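Side-chain contacts in uncharacterized protein (PDB 4O5P), which probably hydrolyses membrane phospholipids, acting as an effector of the type VI secretion system of Pseudomonas aeruginosa: residues I10-P15 / L407-A412; S336-R341 / N458-Q463; Y373-V378 / S403-Q408. One frame throughout, in Å; residues are numbered along the deposited sequence.

The three contacts lie on the same side of the chain's centre, and show how one sheet edge is knitted to its covering helices. Strands 331-336, 370-375 and 7-10 run side by side and parallel; interaction 3 packs the middle one on helix 403-416, interaction 1 brings the loop after strand 7-10 to the next part of that helix, and interaction 2 joins the loop after strand 331-336 to helix 451-463. Their centres are about 8 Å apart, or 14 Å between interactions 1 and 2. The segments run 10-15, 336-341, 373-378, 403-412, 458-463; in space, the loop after the first strand and helix 451-463 meet beside the probable alpha/beta-hydrolase core.

Interaction 1. Residues I10-P15 / L407-A412; sequences IAPTHP and LQHMYA
Pro12 lies over one face of the His409 imidazole, while His14 turns a ring edge to Gln408; two neighbouring helix residues thus receive two alternate loop residues. The His409 side chain can be followed outward. Its CB points at the loop, and CG stands anti to the backbone N (chi1 179°), which carries the ring away from the helix and under the proline. Beyond CG, ND1 passes below Pro12 CD and CG and has its polar partner in Tyr375. CE1 makes the closest approach, 3.5 Å from Pro12 CD. NE2, at the far side of the ring, is 4.1 Å from Pro12 CG and is hydrogen-bonded to Glu413 one turn further along the helix. With both nitrogens held, the ring plane is fixed, and Pro12 CG sits 4.0 Å from its centroid, 29° off the normal: a CH-pi contact.

The second pair is made differently. Gln408 OE1 meets His14 CE1 at 3.2 Å in the plane of the imidazole, consistent with a polarised C-H facing an oxygen. The amide and imidazole planes are 52° apart. Arg19 N holds OE1 and Phe447 O accepts from NE2, which settles which way round the amide lies, and Pro15 CD covers one face of the His14 ring.

In the fold, Ala11 is bonded through its backbone to Ala374 of strand 370-375, Tyr373 of that strand meets His409 edge-to-face, His14 also leans on helix 451-463, and Leu407 and Met410 reach helix 91-97.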
# COMPACT_ATOMS: atom_id res chain seq x y z
N ILE A 10 -11.73 17.87 -0.34
CA ILE A 10 -11.33 17.66 -1.72
C ILE A 10 -9.91 18.20 -1.83
O ILE A 10 -9.56 19.13 -1.08
CB ILE A 10 -12.26 18.45 -2.69
CG1 ILE A 10 -13.68 17.94 -2.60
CG2 ILE A 10 -11.82 18.30 -4.14
CD1 ILE A 10 -13.79 16.44 -2.92
N ALA A 11 -9.10 17.64 -2.73
CA ALA A 11 -7.80 18.21 -3.06
C ALA A 11 -7.89 19.73 -3.23
O ALA A 11 -8.88 20.23 -3.75
CB ALA A 11 -7.27 17.60 -4.33
N PRO A 12 -6.86 20.46 -2.77
CA PRO A 12 -6.85 21.90 -3.03
C PRO A 12 -6.58 22.16 -4.51
O PRO A 12 -6.10 21.26 -5.20
CB PRO A 12 -5.68 22.41 -2.18
CG PRO A 12 -4.77 21.21 -2.03
CD PRO A 12 -5.71 20.02 -1.96
N THR A 13 -6.91 23.35 -4.98
CA THR A 13 -6.65 23.74 -6.36
C THR A 13 -5.14 23.74 -6.53
O THR A 13 -4.41 23.94 -5.55
CB THR A 13 -7.22 25.14 -6.65
OG1 THR A 13 -7.10 25.43 -8.04
CG2 THR A 13 -6.47 26.20 -5.83
N HIS A 14 -4.64 23.47 -7.73
CA HIS A 14 -3.20 23.45 -7.92
C HIS A 14 -2.74 24.79 -8.46
O HIS A 14 -3.20 25.20 -9.52
CB HIS A 14 -2.77 22.37 -8.90
CG HIS A 14 -1.30 22.40 -9.20
ND1 HIS A 14 -0.36 21.92 -8.32
CD2 HIS A 14 -0.61 22.89 -10.26
CE1 HIS A 14 0.85 22.10 -8.83
NE2 HIS A 14 0.72 22.69 -10.01
N PRO A 15 -1.84 25.47 -7.73
CA PRO A 15 -1.49 26.85 -8.08
C PRO A 15 -0.72 26.89 -9.39
O PRO A 15 0.16 26.05 -9.60
CB PRO A 15 -0.59 27.30 -6.94
CG PRO A 15 -0.00 26.04 -6.41
CD PRO A 15 -1.09 25.00 -6.55
N LEU A 407 2.11 14.71 -5.76
CA LEU A 407 3.54 14.76 -5.40
C LEU A 407 3.90 16.16 -4.89
O LEU A 407 4.43 16.33 -3.77
CB LEU A 407 4.41 14.40 -6.60
CG LEU A 407 5.90 14.74 -6.52
CD1 LEU A 407 6.59 13.87 -5.47
CD2 LEU A 407 6.53 14.53 -7.86
N GLN A 408 3.57 17.16 -5.69
CA GLN A 408 3.91 18.52 -5.28
C GLN A 408 3.19 18.85 -3.98
O GLN A 408 3.77 19.46 -3.06
CB GLN A 408 3.58 19.53 -6.39
CG GLN A 408 4.60 19.53 -7.53
CD GLN A 408 4.61 20.83 -8.32
OE1 GLN A 408 3.88 21.78 -8.00
NE2 GLN A 408 5.43 20.89 -9.37
N HIS A 409 1.95 18.39 -3.87
CA HIS A 409 1.18 18.74 -2.70
C HIS A 409 1.91 18.17 -1.49
O HIS A 409 2.11 18.87 -0.48
CB HIS A 409 -0.26 18.22 -2.83
CG HIS A 409 -1.14 18.53 -1.65
ND1 HIS A 409 -2.45 18.11 -1.58
CD2 HIS A 409 -0.89 19.20 -0.50
CE1 HIS A 409 -2.97 18.51 -0.43
NE2 HIS A 409 -2.04 19.16 0.24
N MSE A 410 2.37 16.92 -1.62
CA MSE A 410 2.90 16.23 -0.47
C MSE A 410 4.17 16.96 -0.11
O MSE A 410 4.44 17.25 1.07
CB MSE A 410 3.19 14.75 -0.78
CG MSE A 410 3.65 13.98 0.46
SE MSE A 410 2.21 13.84 1.78
CE MSE A 410 1.33 12.30 1.00
N TYR A 411 4.91 17.36 -1.16
CA TYR A 411 6.17 18.04 -0.96
C TYR A 411 5.91 19.27 -0.11
O TYR A 411 6.59 19.48 0.92
CB TYR A 411 6.77 18.42 -2.31
CG TYR A 411 8.02 19.24 -2.21
CD1 TYR A 411 9.27 18.64 -2.14
CD2 TYR A 411 7.95 20.63 -2.21
CE1 TYR A 411 10.42 19.42 -2.06
CE2 TYR A 411 9.08 21.40 -2.12
CZ TYR A 411 10.31 20.80 -2.05
OH TYR A 411 11.43 21.61 -1.96
N ALA A 412 4.90 20.05 -0.49
CA ALA A 412 4.68 21.33 0.16
C ALA A 412 4.36 21.08 1.62
O ALA A 412 4.90 21.76 2.51
CB ALA A 412 3.57 22.12 -0.53

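Interaction 2. Residues S336-R341 / N458-Q463; sequences SCHEQR and NAWQAQ
His338 and Trp460 carry the closer part of this contact; the side chains run past each other in opposite directions, with ring planes 82° apart. Trp460 NE1 lies near the imidazole plane, at its edge, 3.7 Å from His338 CE1. The indole reaches across because CG is anti to its backbone N (chi1 -178°). Cys337 makes the looser part: its SG approaches the indole at the edge, with CZ2 4.0 Å away, as a sulfur-aromatic contact. Over one indole face lies Gln463 NE2, 3.2 Å above the plane toward the rim, and the same amide donates to Trp460 O at 3.2 Å. Leu651 and Leu654 of helix 649-657 and Pro376 pack on the indole too, whereas Ala462, on the outer side of helix 451-463, is exposed.

The two rings are not bonded to each other; they share an acceptor. Glu476 OE1, on helix 469-487, is hydrogen-bonded to both His338 NE2 and Trp460 NE1, consistent with the two nitrogens lying close together. His338 ND1 is bonded to the backbone N of Gly377, so it probably accepts there and leaves the proton on NE2. A carboxylate gripped by two ring N-H groups would then tie the loop to two helices.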
# COMPACT_ATOMS: atom_id res chain seq x y z
N SER A 336 -7.12 8.12 -3.48
CA SER A 336 -7.71 8.00 -4.81
C SER A 336 -9.24 7.90 -4.73
O SER A 336 -9.76 7.12 -3.94
CB SER A 336 -7.15 6.73 -5.48
OG SER A 336 -7.96 6.27 -6.55
N CYS A 337 -9.95 8.68 -5.55
CA CYS A 337 -11.41 8.59 -5.62
C CYS A 337 -11.92 7.51 -6.57
O CYS A 337 -13.05 7.03 -6.44
CB CYS A 337 -12.00 9.93 -6.08
SG CYS A 337 -11.80 11.23 -4.89
N HIS A 338 -11.09 7.15 -7.55
CA HIS A 338 -11.54 6.31 -8.67
C HIS A 338 -11.03 4.87 -8.65
O HIS A 338 -11.43 4.07 -9.50
CB HIS A 338 -11.23 6.99 -10.00
CG HIS A 338 -11.82 8.36 -10.10
ND1 HIS A 338 -11.06 9.49 -10.28
CD2 HIS A 338 -13.10 8.79 -9.95
CE1 HIS A 338 -11.84 10.56 -10.26
NE2 HIS A 338 -13.09 10.16 -10.06
N GLU A 339 -10.18 4.52 -7.68
CA GLU A 339 -9.74 3.12 -7.53
C GLU A 339 -10.92 2.24 -7.10
O GLU A 339 -11.74 2.68 -6.29
CB GLU A 339 -8.61 3.01 -6.50
CG GLU A 339 -8.11 1.57 -6.24
CD GLU A 339 -7.61 0.86 -7.48
OE1 GLU A 339 -6.79 1.43 -8.23
OE2 GLU A 339 -8.03 -0.30 -7.73
N GLN A 340 -11.02 1.02 -7.64
CA GLN A 340 -12.16 0.14 -7.41
C GLN A 340 -11.79 -1.34 -7.26
O GLN A 340 -12.66 -2.18 -7.02
CB GLN A 340 -13.19 0.26 -8.56
CG GLN A 340 -14.01 1.55 -8.62
CD GLN A 340 -14.99 1.54 -9.78
OE1 GLN A 340 -14.60 1.73 -10.94
NE2 GLN A 340 -16.27 1.30 -9.49
N ARG A 341 -10.51 -1.68 -7.42
CA ARG A 341 -10.12 -3.10 -7.39
C ARG A 341 -10.35 -3.71 -6.02
O ARG A 341 -10.00 -3.12 -4.99
CB ARG A 341 -8.65 -3.30 -7.79
CG ARG A 341 -8.39 -3.33 -9.30
CD ARG A 341 -6.87 -3.39 -9.59
NE ARG A 341 -6.20 -2.17 -9.14
CZ ARG A 341 -4.88 -2.00 -9.11
NH1 ARG A 341 -4.07 -2.98 -9.50
NH2 ARG A 341 -4.36 -0.85 -8.68
N ASN A 458 -7.35 21.04 -12.16
CA ASN A 458 -8.22 22.05 -11.57
C ASN A 458 -9.67 21.98 -12.06
O ASN A 458 -10.59 22.35 -11.33
CB ASN A 458 -7.62 23.44 -11.75
CG ASN A 458 -6.35 23.63 -10.92
OD1 ASN A 458 -6.20 23.04 -9.86
ND2 ASN A 458 -5.43 24.47 -11.42
N ALA A 459 -9.91 21.48 -13.27
CA ALA A 459 -11.30 21.31 -13.70
C ALA A 459 -11.96 20.23 -12.84
O ALA A 459 -13.10 20.38 -12.35
CB ALA A 459 -11.38 20.95 -15.18
N TRP A 460 -11.23 19.13 -12.66
CA TRP A 460 -11.71 18.13 -11.72
C TRP A 460 -11.93 18.72 -10.32
O TRP A 460 -12.99 18.54 -9.72
CB TRP A 460 -10.75 16.94 -11.64
CG TRP A 460 -11.28 15.90 -10.72
CD1 TRP A 460 -12.15 14.90 -11.03
CD2 TRP A 460 -11.03 15.80 -9.32
NE1 TRP A 460 -12.43 14.15 -9.91
CE2 TRP A 460 -11.76 14.69 -8.84
CE3 TRP A 460 -10.24 16.53 -8.42
CZ2 TRP A 460 -11.73 14.29 -7.50
CZ3 TRP A 460 -10.22 16.15 -7.08
CH2 TRP A 460 -10.95 15.03 -6.64
N GLN A 461 -10.94 19.44 -9.81
CA GLN A 461 -11.00 19.93 -8.45
C GLN A 461 -12.22 20.82 -8.26
O GLN A 461 -12.89 20.76 -7.22
CB GLN A 461 -9.73 20.70 -8.12
CG GLN A 461 -9.55 20.98 -6.64
CD GLN A 461 -10.35 22.17 -6.15
OE1 GLN A 461 -10.65 23.09 -6.91
NE2 GLN A 461 -10.70 22.15 -4.86
N ALA A 462 -12.50 21.64 -9.27
CA ALA A 462 -13.60 22.58 -9.22
C ALA A 462 -14.98 21.93 -9.33
O ALA A 462 -15.94 22.45 -8.75
CB ALA A 462 -13.42 23.67 -10.29
N GLN A 463 -15.11 20.81 -10.05
CA GLN A 463 -16.43 20.15 -10.11
C GLN A 463 -16.73 19.27 -8.91
O GLN A 463 -17.88 18.89 -8.66
CB GLN A 463 -16.60 19.31 -11.38
CG GLN A 463 -15.60 18.15 -11.50
CD GLN A 463 -16.04 16.89 -10.78
OE1 GLN A 463 -17.23 16.53 -10.76
NE2 GLN A 463 -15.07 16.19 -10.17

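Interaction 3. Residues Y373-V378 / S403-Q408; sequences YAYPGV and SQIALQ
Tyr375 OH, at the end of a ring lying against Ala406, is hydrogen-bonded to His409 ND1, three residues beyond Ala406 on helix 403-416. Anchored at that end, the phenol takes Ala406 and Ile405 of the helix against its surface. Ala406 CB sits over one face, 4.3 Å from the ring centroid and 25° off the normal, a CH-pi contact. CE2 is the atom most closely approached: Ala406 CB is 3.9 Å from it, and the backbone N of Ala406 also closes to 3.7 Å. The small methyl thus lies on the face while the helix backbone itself comes up to the ring.

Ile405 works at the rim. Its CG2, anti to the backbone N, is held near the ring plane, 4.1 Å from Tyr375 CE2; the end of the side chain leads away from the ring, and Ile405 also packs on Leu453 and Phe457 of helix 451-463. At another part of the edge, also in plane, lies the carbonyl O of Tyr373. Leu334 of the adjoining strand 331-336 touches both Tyr375 and Ala406, an apolar neighbour common to strand and helix.

Strand 370-375 leads toward His379, the probable histidine of a Ser-His-Asp triad with Ser237 and Asp281, which Tyr375 lies near without touching. Chemically, the buried hydroxyl is satisfied by imidazole, and because His409 NE2 faces the Glu413 carboxylate, ND1 is probably the acceptor and the tyrosine the donor.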
# COMPACT_ATOMS: atom_id res chain seq x y z
N TYR A 373 -7.11 14.20 1.96
CA TYR A 373 -7.55 14.89 0.74
C TYR A 373 -7.96 13.90 -0.33
O TYR A 373 -7.24 12.93 -0.60
CB TYR A 373 -6.43 15.77 0.20
CG TYR A 373 -6.20 17.03 0.98
CD1 TYR A 373 -7.06 18.11 0.87
CD2 TYR A 373 -5.09 17.15 1.82
CE1 TYR A 373 -6.84 19.30 1.59
CE2 TYR A 373 -4.86 18.30 2.53
CZ TYR A 373 -5.74 19.37 2.42
OH TYR A 373 -5.49 20.52 3.13
N ALA A 374 -9.12 14.15 -0.95
CA ALA A 374 -9.60 13.33 -2.07
C ALA A 374 -8.97 13.81 -3.38
O ALA A 374 -9.01 15.01 -3.67
CB ALA A 374 -11.11 13.40 -2.17
N TYR A 375 -8.41 12.87 -4.14
CA TYR A 375 -7.71 13.13 -5.41
C TYR A 375 -8.27 12.27 -6.57
O TYR A 375 -8.75 11.16 -6.35
CB TYR A 375 -6.19 12.84 -5.28
CG TYR A 375 -5.38 14.05 -4.89
CD1 TYR A 375 -5.37 14.53 -3.58
CD2 TYR A 375 -4.63 14.74 -5.84
CE1 TYR A 375 -4.63 15.67 -3.22
CE2 TYR A 375 -3.91 15.87 -5.49
CZ TYR A 375 -3.91 16.32 -4.19
OH TYR A 375 -3.18 17.45 -3.86
N PRO A 376 -8.20 12.79 -7.80
CA PRO A 376 -8.72 12.06 -8.96
C PRO A 376 -7.73 11.01 -9.41
O PRO A 376 -6.54 11.13 -9.10
CB PRO A 376 -8.83 13.16 -10.03
CG PRO A 376 -7.70 14.06 -9.70
CD PRO A 376 -7.65 14.10 -8.18
N GLY A 377 -8.22 10.00 -10.14
CA GLY A 377 -7.37 8.94 -10.65
C GLY A 377 -7.45 7.66 -9.84
O GLY A 377 -8.13 7.59 -8.82
N VAL A 378 -6.78 6.62 -10.32
CA VAL A 378 -6.78 5.36 -9.61
C VAL A 378 -5.51 5.31 -8.75
O VAL A 378 -4.89 6.34 -8.54
CB VAL A 378 -6.89 4.19 -10.57
CG1 VAL A 378 -8.23 4.31 -11.34
CG2 VAL A 378 -5.73 4.17 -11.54
N SER A 403 -0.17 11.99 -11.28
CA SER A 403 0.44 11.82 -9.96
C SER A 403 1.41 12.94 -9.57
O SER A 403 1.82 13.03 -8.42
CB SER A 403 1.16 10.48 -9.90
OG SER A 403 2.02 10.34 -11.00
N GLN A 404 1.79 13.79 -10.53
CA GLN A 404 2.66 14.92 -10.24
C GLN A 404 2.00 15.98 -9.36
O GLN A 404 2.71 16.77 -8.73
CB GLN A 404 3.20 15.55 -11.53
CG GLN A 404 4.10 14.60 -12.35
CD GLN A 404 5.44 14.32 -11.69
OE1 GLN A 404 5.72 13.20 -11.24
NE2 GLN A 404 6.29 15.34 -11.64
N ILE A 405 0.67 16.01 -9.30
CA ILE A 405 0.01 17.05 -8.49
C ILE A 405 0.11 16.66 -7.02
O ILE A 405 0.67 17.41 -6.19
CB ILE A 405 -1.48 17.27 -8.90
CG1 ILE A 405 -1.61 17.53 -10.40
CG2 ILE A 405 -2.10 18.42 -8.11
CD1 ILE A 405 -0.90 18.79 -10.87
N ALA A 406 -0.41 15.48 -6.71
CA ALA A 406 -0.29 14.93 -5.36
C ALA A 406 1.16 15.01 -4.88
O ALA A 406 1.42 15.38 -3.73
CB ALA A 406 -0.78 13.51 -5.32
N LEU A 407 2.11 14.71 -5.76
CA LEU A 407 3.54 14.76 -5.40
C LEU A 407 3.90 16.16 -4.89
O LEU A 407 4.43 16.33 -3.77
CB LEU A 407 4.41 14.40 -6.60
CG LEU A 407 5.90 14.74 -6.52
CD1 LEU A 407 6.59 13.87 -5.47
CD2 LEU A 407 6.53 14.53 -7.86
N GLN A 408 3.57 17.16 -5.69
CA GLN A 408 3.91 18.52 -5.28
C GLN A 408 3.19 18.85 -3.98
O GLN A 408 3.77 19.46 -3.06
CB GLN A 408 3.58 19.53 -6.39
CG GLN A 408 4.60 19.53 -7.53
CD GLN A 408 4.61 20.83 -8.32
OE1 GLN A 408 3.88 21.78 -8.00
NE2 GLN A 408 5.43 20.89 -9.37